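Local coordinates for protein N-acetyltransferase (Staphylococcus aureus subsp. aureus, PDB 4M85) that probably transfers an acetyl group from acetyl-coenzyme A to an amine, as other GNAT-fold acetyltransferases do, at residues D112-E117 with V145-N150; I168-I173 with Y180-V185; N80-E85 with P105-K110. One frame throughout, in Å; residues are numbered along the deposited sequence.

Interaction 1: residues D112-E117 with V145-N150; sequences DEYYIE and VKWSLN
The carboxylate of E113, near the start of strand 114-121, reaches across to the hydroxyl of S148. E113 CB lies 3.4 Å from S148 OG. E113 CG lies beside the backbone N and opposite the carbonyl carbon (chi1 -61°), which brings it to K146 NZ. The carboxylate carbon CD then rests on the serine, and E113 OE1 accepts the S148 OG hydrogen bond at 2.6 Å, from above the carboxylate plane; K110 N is its second donor. E113 OE2 turns to H182 NE2, with K146 NZ at a long salt-bridge distance. K146 NZ forms a salt bridge with D112 OD2 at 3.0 Å, its hydrogen-bond geometry weak. The short side chain of S148 places its hydroxyl at the acid, giving a buried oxygen a donor.

Y115 OH takes N150 ND2 (3.0 Å) and also bonds E108; ND2 reaches E108 O as well, and N150 OD1 accepts from H182. On the other face, Y114 CB lies over the W147 six-membered ring as a CH-pi contact, 4.2 Å from its centroid. Y114 N to K146 O (2.7 Å) joins the backbones. With helix 130-140 covering I116 and W147, this is the parallel strand pair of the beta-alpha-beta crossover in the GNAT fold.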
loop_
_atom_site.group_PDB
_atom_site.type_symbol
_atom_site.label_atom_id
_atom_site.label_comp_id
_atom_site.label_asym_id
_atom_site.label_seq_id
_atom_site.Cartn_x
_atom_site.Cartn_y
_atom_site.Cartn_z
ATOM N N ASP A 112 12.494 10.624 7.864
ATOM C CA ASP A 112 12.790 9.896 9.115
ATOM C C ASP A 112 11.741 8.854 9.490
ATOM O O ASP A 112 11.704 8.410 10.649
ATOM C CB ASP A 112 12.982 10.870 10.292
ATOM C CG ASP A 112 11.715 11.642 10.643
ATOM O OD1 ASP A 112 10.903 11.942 9.738
ATOM O OD2 ASP A 112 11.553 11.987 11.835
ATOM N N GLU A 113 10.922 8.442 8.519
ATOM C CA GLU A 113 9.794 7.522 8.753
ATOM C C GLU A 113 9.902 6.218 7.984
ATOM O O GLU A 113 10.395 6.186 6.864
ATOM C CB GLU A 113 8.452 8.179 8.343
ATOM C CG GLU A 113 8.094 9.449 9.098
ATOM C CD GLU A 113 6.930 10.217 8.525
ATOM O OE1 GLU A 113 6.449 9.941 7.392
ATOM O OE2 GLU A 113 6.504 11.151 9.226
ATOM N N TYR A 114 9.422 5.139 8.602
ATOM C CA TYR A 114 9.095 3.927 7.879
ATOM C C TYR A 114 7.598 3.995 7.540
ATOM O O TYR A 114 6.728 3.783 8.409
ATOM C CB TYR A 114 9.479 2.699 8.686
ATOM C CG TYR A 114 9.949 1.585 7.814
ATOM C CD1 TYR A 114 11.303 1.413 7.525
ATOM C CD2 TYR A 114 9.022 0.704 7.231
ATOM C CE1 TYR A 114 11.724 0.384 6.682
ATOM C CE2 TYR A 114 9.427 -0.336 6.404
ATOM C CZ TYR A 114 10.770 -0.498 6.132
ATOM O OH TYR A 114 11.119 -1.538 5.298
ATOM N N TYR A 115 7.327 4.347 6.281
ATOM C CA TYR A 115 5.984 4.695 5.799
ATOM C C TYR A 115 5.167 3.473 5.456
ATOM O O TYR A 115 5.593 2.619 4.678
ATOM C CB TYR A 115 6.067 5.594 4.544
ATOM C CG TYR A 115 4.740 6.019 3.946
ATOM C CD1 TYR A 115 3.772 6.665 4.723
ATOM C CD2 TYR A 115 4.466 5.828 2.586
ATOM C CE1 TYR A 115 2.575 7.088 4.175
ATOM C CE2 TYR A 115 3.279 6.250 2.035
ATOM C CZ TYR A 115 2.341 6.863 2.841
ATOM O OH TYR A 115 1.173 7.274 2.319
ATOM N N ILE A 116 3.967 3.418 6.024
ATOM C CA ILE A 116 3.006 2.396 5.705
ATOM C C ILE A 116 2.063 3.029 4.684
ATOM O O ILE A 116 1.209 3.833 5.029
ATOM C CB ILE A 116 2.220 1.966 6.948
ATOM C CG1 ILE A 116 3.172 1.438 8.032
ATOM C CG2 ILE A 116 1.240 0.876 6.573
ATOM C CD1 ILE A 116 2.549 1.288 9.394
ATOM N N GLU A 117 2.223 2.637 3.432
ATOM C CA GLU A 117 1.496 3.237 2.340
ATOM C C GLU A 117 0.055 2.708 2.240
ATOM O O GLU A 117 -0.860 3.470 1.947
ATOM C CB GLU A 117 2.239 2.950 1.021
ATOM C CG GLU A 117 1.588 3.560 -0.216
ATOM C CD GLU A 117 2.043 2.903 -1.526
ATOM O OE1 GLU A 117 3.232 2.579 -1.687
ATOM O OE2 GLU A 117 1.197 2.718 -2.412
ATOM N N VAL A 145 12.104 2.090 15.019
ATOM C CA VAL A 145 11.806 3.082 13.973
ATOM C C VAL A 145 10.538 3.869 14.263
ATOM O O VAL A 145 9.705 3.471 15.086
ATOM C CB VAL A 145 11.714 2.469 12.548
ATOM C CG1 VAL A 145 13.046 1.876 12.115
ATOM C CG2 VAL A 145 10.624 1.405 12.455
ATOM N N LYS A 146 10.408 4.993 13.573
ATOM C CA LYS A 146 9.175 5.767 13.559
ATOM C C LYS A 146 8.362 5.359 12.346
ATOM O O LYS A 146 8.786 5.572 11.207
ATOM C CB LYS A 146 9.471 7.269 13.509
ATOM C CG LYS A 146 8.222 8.129 13.356
ATOM C CD LYS A 146 8.325 9.463 14.098
ATOM C CE LYS A 146 9.279 10.454 13.450
ATOM N NZ LYS A 146 8.891 10.732 12.049
ATOM N N TRP A 147 7.197 4.759 12.600
ATOM C CA TRP A 147 6.278 4.388 11.545
ATOM C C TRP A 147 5.327 5.534 11.269
ATOM O O TRP A 147 4.942 6.295 12.174
ATOM C CB TRP A 147 5.512 3.124 11.922
ATOM C CG TRP A 147 6.374 1.945 12.211
ATOM C CD1 TRP A 147 6.928 1.630 13.396
ATOM C CD2 TRP A 147 6.743 0.895 11.309
ATOM N NE1 TRP A 147 7.643 0.481 13.303
ATOM C CE2 TRP A 147 7.541 -0.005 12.033
ATOM C CE3 TRP A 147 6.472 0.628 9.967
ATOM C CZ2 TRP A 147 8.084 -1.144 11.465
ATOM C CZ3 TRP A 147 7.015 -0.500 9.399
ATOM C CH2 TRP A 147 7.829 -1.374 10.147
ATOM N N SER A 148 4.975 5.703 10.010
ATOM C CA SER A 148 3.973 6.694 9.637
ATOM C C SER A 148 2.920 6.147 8.671
ATOM O O SER A 148 3.129 5.137 8.009
ATOM C CB SER A 148 4.640 7.933 9.030
ATOM O OG SER A 148 5.150 7.681 7.745
ATOM N N LEU A 149 1.781 6.836 8.616
ATOM C CA LEU A 149 0.747 6.543 7.646
ATOM C C LEU A 149 -0.136 7.747 7.416
ATOM O O LEU A 149 -0.096 8.720 8.179
ATOM C CB LEU A 149 -0.074 5.313 8.027
ATOM C CG LEU A 149 -0.932 5.280 9.274
ATOM C CD1 LEU A 149 -2.185 6.141 9.116
ATOM C CD2 LEU A 149 -1.315 3.834 9.600
ATOM N N ASN A 150 -0.911 7.668 6.346
ATOM C CA ASN A 150 -1.820 8.726 5.947
ATOM C C ASN A 150 -3.265 8.244 5.895
ATOM O O ASN A 150 -3.613 7.389 5.103
ATOM C CB ASN A 150 -1.382 9.249 4.589
ATOM C CG ASN A 150 -0.123 10.087 4.670
ATOM O OD1 ASN A 150 0.031 10.910 5.573
ATOM N ND2 ASN A 150 0.778 9.905 3.708
HETATM O O HOH W 1 -0.719 5.428 4.437
HETATM O O HOH W 2 -3.400 4.140 4.061
#

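Interaction 2: residues I168-I173 with Y180-V185; sequences ISDGQI and YHHLIV
Q172 and H181 lie side by side on the face they share with S169 and L183, pointing the same way with amide and ring planes 81° apart. The glutamine chain bends at chi2, which turns its tip back toward the neighbouring strand. There Q172 OE1 sits in the plane of the imidazole, at its edge, and accepts a hydrogen bond from H181 ND1 at 2.7 Å. A long, flexible amide suits this exposed place, because it can offer a carbonyl to a ring nitrogen.

D170 and H182 are also aligned, carboxylate and ring planes 61° apart. D170 OD2 comes to the edge of the imidazole, 3.6 Å from H182 CD2, while the salt-bridge partner of D170 OD2 is K110. H182 CG stands anti to the backbone N (chi1 -168°), a rotation that carries the ring toward strand 147-152 and the loop before strand 114-121, where both of its nitrogens are bonded.

Apolar side-chain atoms meet at the ends: I168 CG1 crosses I184 CG1 at 3.8 Å, and I173 CG2 packs on Y180 CB at 3.9 Å. Between them the register slips by one residue at a beta bulge. D170 N gives its hydrogen to H182 O and G171 O receives H182 N, both at 2.8 Å; G171 has a positive phi, easy for a residue without a side chain.

Paired backbone bonds thus secure the antiparallel hairpin, while its side chains divide the polar work: Q172 and H181 pair across the strands, whereas the buried H182 turns both nitrogens to acceptors, N150 and E113, consistent with an imidazole protonated at both, which the acids E113 and D170 would favour.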
loop_
_atom_site.group_PDB
_atom_site.type_symbol
_atom_site.label_atom_id
_atom_site.label_comp_id
_atom_site.label_asym_id
_atom_site.label_seq_id
_atom_site.Cartn_x
_atom_site.Cartn_y
_atom_site.Cartn_z
ATOM N N ILE A 168 -0.207 9.021 16.649
ATOM C CA ILE A 168 -0.574 10.365 17.037
ATOM C C ILE A 168 -0.545 11.292 15.817
ATOM O O ILE A 168 0.117 11.013 14.808
ATOM C CB ILE A 168 0.323 10.923 18.173
ATOM C CG1 ILE A 168 1.732 11.224 17.679
ATOM C CG2 ILE A 168 0.369 9.969 19.371
ATOM C CD1 ILE A 168 2.323 12.451 18.333
ATOM N N SER A 169 -1.280 12.388 15.919
ATOM C CA SER A 169 -1.434 13.301 14.807
ATOM C C SER A 169 -0.123 14.035 14.559
ATOM O O SER A 169 0.588 14.416 15.496
ATOM C CB SER A 169 -2.569 14.285 15.079
ATOM O OG SER A 169 -3.754 13.585 15.408
ATOM N N ASP A 170 0.209 14.180 13.287
ATOM C CA ASP A 170 1.382 14.942 12.881
ATOM C C ASP A 170 1.062 15.682 11.607
ATOM O O ASP A 170 1.786 15.570 10.616
ATOM C CB ASP A 170 2.595 14.023 12.708
ATOM C CG ASP A 170 3.840 14.775 12.301
ATOM O OD1 ASP A 170 3.970 15.943 12.721
ATOM O OD2 ASP A 170 4.672 14.227 11.534
ATOM N N GLY A 171 -0.047 16.420 11.631
ATOM C CA GLY A 171 -0.427 17.323 10.546
ATOM C C GLY A 171 -1.314 16.640 9.518
ATOM O O GLY A 171 -1.585 15.442 9.621
ATOM N N GLN A 172 -1.784 17.425 8.562
ATOM C CA GLN A 172 -2.602 16.973 7.460
ATOM C C GLN A 172 -1.842 17.144 6.135
ATOM O O GLN A 172 -0.972 18.019 6.010
ATOM C CB GLN A 172 -3.921 17.739 7.440
ATOM C CG GLN A 172 -4.979 17.185 8.390
ATOM C CD GLN A 172 -4.531 17.067 9.854
ATOM O OE1 GLN A 172 -4.547 15.977 10.443
ATOM N NE2 GLN A 172 -4.154 18.190 10.450
ATOM N N ILE A 173 -2.143 16.283 5.172
ATOM C CA ILE A 173 -1.506 16.336 3.854
ATOM C C ILE A 173 -2.545 16.131 2.766
ATOM O O ILE A 173 -3.468 15.311 2.917
ATOM C CB ILE A 173 -0.354 15.306 3.726
ATOM C CG1 ILE A 173 0.366 15.464 2.377
ATOM C CG2 ILE A 173 -0.857 13.878 3.910
ATOM C CD1 ILE A 173 1.658 14.677 2.263
ATOM N N TYR A 180 -5.693 13.993 3.942
ATOM C CA TYR A 180 -5.337 12.881 4.806
ATOM C C TYR A 180 -4.722 13.364 6.127
ATOM O O TYR A 180 -3.966 14.336 6.157
ATOM C CB TYR A 180 -4.308 11.993 4.110
ATOM C CG TYR A 180 -4.809 11.334 2.846
ATOM C CD1 TYR A 180 -4.809 12.012 1.640
ATOM C CD2 TYR A 180 -5.285 10.033 2.865
ATOM C CE1 TYR A 180 -5.256 11.401 0.490
ATOM C CE2 TYR A 180 -5.734 9.418 1.726
ATOM C CZ TYR A 180 -5.727 10.110 0.543
ATOM O OH TYR A 180 -6.195 9.509 -0.604
ATOM N N HIS A 181 -4.985 12.631 7.197
ATOM C CA HIS A 181 -4.285 12.841 8.468
ATOM C C HIS A 181 -2.944 12.132 8.404
ATOM O O HIS A 181 -2.903 10.911 8.242
ATOM C CB HIS A 181 -5.072 12.233 9.622
ATOM C CG HIS A 181 -6.395 12.884 9.880
ATOM N ND1 HIS A 181 -6.511 14.171 10.363
ATOM C CD2 HIS A 181 -7.656 12.387 9.830
ATOM C CE1 HIS A 181 -7.789 14.453 10.548
ATOM N NE2 HIS A 181 -8.503 13.386 10.237
ATOM N N HIS A 182 -1.851 12.877 8.547
ATOM C CA HIS A 182 -0.534 12.260 8.669
ATOM C C HIS A 182 -0.362 11.841 10.125
ATOM O O HIS A 182 -0.480 12.672 11.034
ATOM C CB HIS A 182 0.568 13.218 8.224
ATOM C CG HIS A 182 1.896 12.556 8.048
ATOM N ND1 HIS A 182 2.200 11.776 6.950
ATOM C CD2 HIS A 182 2.982 12.514 8.851
ATOM C CE1 HIS A 182 3.426 11.309 7.073
ATOM N NE2 HIS A 182 3.922 11.741 8.217
ATOM N N LEU A 183 -0.113 10.559 10.342
ATOM C CA LEU A 183 -0.023 9.959 11.676
ATOM C C LEU A 183 1.323 9.269 11.874
ATOM O O LEU A 183 1.867 8.692 10.941
ATOM C CB LEU A 183 -1.129 8.915 11.851
ATOM C CG LEU A 183 -2.567 9.393 11.625
ATOM C CD1 LEU A 183 -3.580 8.279 11.824
ATOM C CD2 LEU A 183 -2.867 10.529 12.572
ATOM N N ILE A 184 1.847 9.318 13.100
ATOM C CA ILE A 184 3.107 8.654 13.444
ATOM C C ILE A 184 3.046 7.881 14.753
ATOM O O ILE A 184 2.288 8.246 15.667
ATOM C CB ILE A 184 4.249 9.663 13.549
ATOM C CG1 ILE A 184 3.871 10.790 14.531
ATOM C CG2 ILE A 184 4.541 10.243 12.179
ATOM C CD1 ILE A 184 5.038 11.337 15.323
ATOM N N VAL A 185 3.883 6.850 14.865
ATOM C CA VAL A 185 4.053 6.122 16.119
ATOM C C VAL A 185 5.528 5.794 16.361
ATOM O O VAL A 185 6.267 5.557 15.400
ATOM C CB VAL A 185 3.193 4.851 16.166
ATOM C CG1 VAL A 185 3.536 3.916 15.034
ATOM C CG2 VAL A 185 3.368 4.128 17.500
#

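Interaction 3: residues N80-E85 with P105-K110; sequences NELKYE and PVKEAK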
loop_
_atom_site.group_PDB
_atom_site.type_symbol
_atom_site.label_atom_id
_atom_site.label_comp_id
_atom_site.label_asym_id
_atom_site.label_seq_id
_atom_site.Cartn_x
_atom_site.Cartn_y
_atom_site.Cartn_z
ATOM N N ASN A 80 13.753 6.488 1.002
ATOM C CA ASN A 80 13.868 5.946 -0.344
ATOM C C ASN A 80 12.566 5.984 -1.170
ATOM O O ASN A 80 12.496 5.373 -2.240
ATOM C CB ASN A 80 14.409 4.527 -0.257
ATOM C CG ASN A 80 15.892 4.477 0.120
ATOM O OD1 ASN A 80 16.622 5.441 -0.030
ATOM N ND2 ASN A 80 16.334 3.333 0.601
ATOM N N GLU A 81 11.558 6.721 -0.705
ATOM C CA GLU A 81 10.216 6.693 -1.320
ATOM C C GLU A 81 10.232 7.003 -2.817
ATOM O O GLU A 81 9.679 6.251 -3.616
ATOM C CB GLU A 81 9.262 7.693 -0.642
ATOM C CG GLU A 81 7.840 7.628 -1.179
ATOM C CD GLU A 81 6.903 8.689 -0.607
ATOM O OE1 GLU A 81 7.247 9.391 0.374
ATOM O OE2 GLU A 81 5.789 8.832 -1.150
ATOM N N LEU A 82 10.818 8.143 -3.174
ATOM C CA LEU A 82 10.856 8.580 -4.569
ATOM C C LEU A 82 11.758 7.665 -5.423
ATOM O O LEU A 82 11.523 7.524 -6.609
ATOM C CB LEU A 82 11.276 10.053 -4.662
ATOM C CG LEU A 82 10.301 11.083 -4.070
ATOM C CD1 LEU A 82 10.696 12.485 -4.520
ATOM C CD2 LEU A 82 8.865 10.805 -4.473
ATOM N N LYS A 83 12.750 7.008 -4.820
ATOM C CA LYS A 83 13.553 6.029 -5.551
ATOM C C LYS A 83 12.741 4.781 -5.891
ATOM O O LYS A 83 12.839 4.231 -7.004
ATOM C CB LYS A 83 14.780 5.629 -4.757
ATOM C CG LYS A 83 15.682 4.676 -5.519
ATOM C CD LYS A 83 16.841 4.204 -4.663
ATOM C CE LYS A 83 16.612 2.807 -4.117
ATOM N NZ LYS A 83 17.266 2.606 -2.797
ATOM N N TYR A 84 11.931 4.326 -4.937
ATOM C CA TYR A 84 10.987 3.235 -5.218
ATOM C C TYR A 84 10.007 3.593 -6.354
ATOM O O TYR A 84 9.771 2.789 -7.277
ATOM C CB TYR A 84 10.236 2.837 -3.936
ATOM C CG TYR A 84 11.142 2.340 -2.823
ATOM C CD1 TYR A 84 12.239 1.542 -3.098
ATOM C CD2 TYR A 84 10.898 2.683 -1.494
ATOM C CE1 TYR A 84 13.060 1.081 -2.090
ATOM C CE2 TYR A 84 11.719 2.232 -0.475
ATOM C CZ TYR A 84 12.794 1.434 -0.778
ATOM O OH TYR A 84 13.637 0.986 0.231
ATOM N N GLU A 85 9.440 4.790 -6.274
ATOM C CA GLU A 85 8.481 5.281 -7.275
ATOM C C GLU A 85 9.069 5.320 -8.689
ATOM O O GLU A 85 8.421 4.963 -9.648
ATOM C CB GLU A 85 8.000 6.689 -6.881
ATOM C CG GLU A 85 7.096 7.383 -7.903
ATOM C CD GLU A 85 5.797 6.638 -8.142
ATOM O OE1 GLU A 85 5.489 5.735 -7.347
ATOM O OE2 GLU A 85 5.094 6.961 -9.126
ATOM N N PRO A 105 3.699 10.108 -8.164
ATOM C CA PRO A 105 4.839 11.045 -8.074
ATOM C C PRO A 105 4.984 11.815 -6.767
ATOM O O PRO A 105 6.112 12.173 -6.408
ATOM C CB PRO A 105 4.564 12.050 -9.201
ATOM C CG PRO A 105 3.089 11.938 -9.474
ATOM C CD PRO A 105 2.794 10.483 -9.268
ATOM N N VAL A 106 3.872 12.072 -6.070
ATOM C CA VAL A 106 3.898 12.865 -4.852
ATOM C C VAL A 106 4.597 12.090 -3.730
ATOM O O VAL A 106 4.401 10.866 -3.577
ATOM C CB VAL A 106 2.480 13.314 -4.431
ATOM C CG1 VAL A 106 2.525 14.194 -3.173
ATOM C CG2 VAL A 106 1.799 14.086 -5.566
ATOM N N LYS A 107 5.421 12.813 -2.975
ATOM C CA LYS A 107 6.107 12.307 -1.804
ATOM C C LYS A 107 5.088 12.298 -0.665
ATOM O O LYS A 107 4.720 13.353 -0.149
ATOM C CB LYS A 107 7.309 13.216 -1.453
ATOM C CG LYS A 107 8.327 12.613 -0.490
ATOM C CD LYS A 107 9.513 13.557 -0.287
ATOM C CE LYS A 107 10.588 12.967 0.622
ATOM N NZ LYS A 107 10.292 13.162 2.067
ATOM N N GLU A 108 4.630 11.106 -0.282
ATOM C CA GLU A 108 3.588 10.956 0.744
ATOM C C GLU A 108 4.152 10.940 2.174
ATOM O O GLU A 108 3.422 11.207 3.108
ATOM C CB GLU A 108 2.741 9.678 0.486
ATOM C CG GLU A 108 2.123 9.565 -0.914
ATOM C CD GLU A 108 1.287 8.298 -1.126
ATOM O OE1 GLU A 108 0.940 7.617 -0.132
ATOM O OE2 GLU A 108 0.973 7.958 -2.289
ATOM N N ALA A 109 5.445 10.643 2.328
ATOM C CA ALA A 109 6.054 10.409 3.634
ATOM C C ALA A 109 7.228 11.332 3.919
ATOM O O ALA A 109 7.541 12.212 3.135
ATOM C CB ALA A 109 6.490 8.966 3.741
ATOM N N LYS A 110 7.880 11.125 5.053
ATOM C CA LYS A 110 8.988 11.969 5.456
ATOM C C LYS A 110 10.219 11.097 5.640
ATOM O O LYS A 110 10.110 9.889 5.864
ATOM C CB LYS A 110 8.638 12.711 6.741
ATOM C CG LYS A 110 7.667 13.859 6.543
ATOM C CD LYS A 110 7.341 14.512 7.869
ATOM C CE LYS A 110 6.078 15.358 7.797
ATOM N NZ LYS A 110 5.618 15.769 9.159
HETATM O O HOH W 3 9.458 10.178 1.758
#
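The hydrogen bonds between helix 81-86 and the loop 105-110 converge on one carboxylate, that of E81. With chi1 at -176° its CG points directly away from the backbone N, and the chain stays extended beyond, which projects the acid from the first turn of the helix straight to the loop backbone. E81 OE2 accepts E108 N at 2.7 Å through its syn lone pair, with an N-H...O angle of 169°. E81 OE1 takes A109 N at 2.9 Å, also on the syn side but 21° out of the carboxylate plane. Two successive amides are thereby gripped by the two oxygens of one group, which a glutamate is long enough to do from a helix.

A water also donates to E81 OE1, at 2.7 Å, and is itself weakly bonded by K107 NZ. That ammonium group also bonds A109 O within its own loop, and forms a salt bridge with D111. R54 pairs with E81 OE2 and, through another nitrogen, with E85 OE1; this arginine would be expected to balance the charge and to favour the ionised form of both buried acids.

Van der Waals contacts complete the junction. K107 CG passes 3.5 Å from E81 OE1, and the methyl of A109 approaches the same oxygen equally closely, its small size suiting the tight approach to the carboxylate. L82, on the exposed flank, lays CD2 against P105 O at 3.6 Å and near the aliphatic base of K107. E85 OE2 comes close to P105, but T102 and L104 are its hydrogen-bond partners.

E81 thus holds the irregular loop that leads into strand 114-121 of the GNAT sheet against the helix that follows strand 68-77.

Overall arrangement
Interactions 1 and 2 belong to the same sheet, where strands 147-152 and 178-184 are neighbours; interaction 3 lies beside it, joining a helix to a loop. Interactions 1 and 3 are partly buried, each about 12 Å from the centre of the chain to its own centre, whereas interaction 2 is a surface contact at about 17 Å. Backbone pairing dominates both sheet contacts, parallel in the first and antiparallel in the second, while a side-chain acid serves the loop in the third. Polar links tie them together: H182 of interaction 2 meets N150 and E113, E108 of interaction 3 bonds Y115, and K110 NZ reaches D170 OD2 across 3.0 Å.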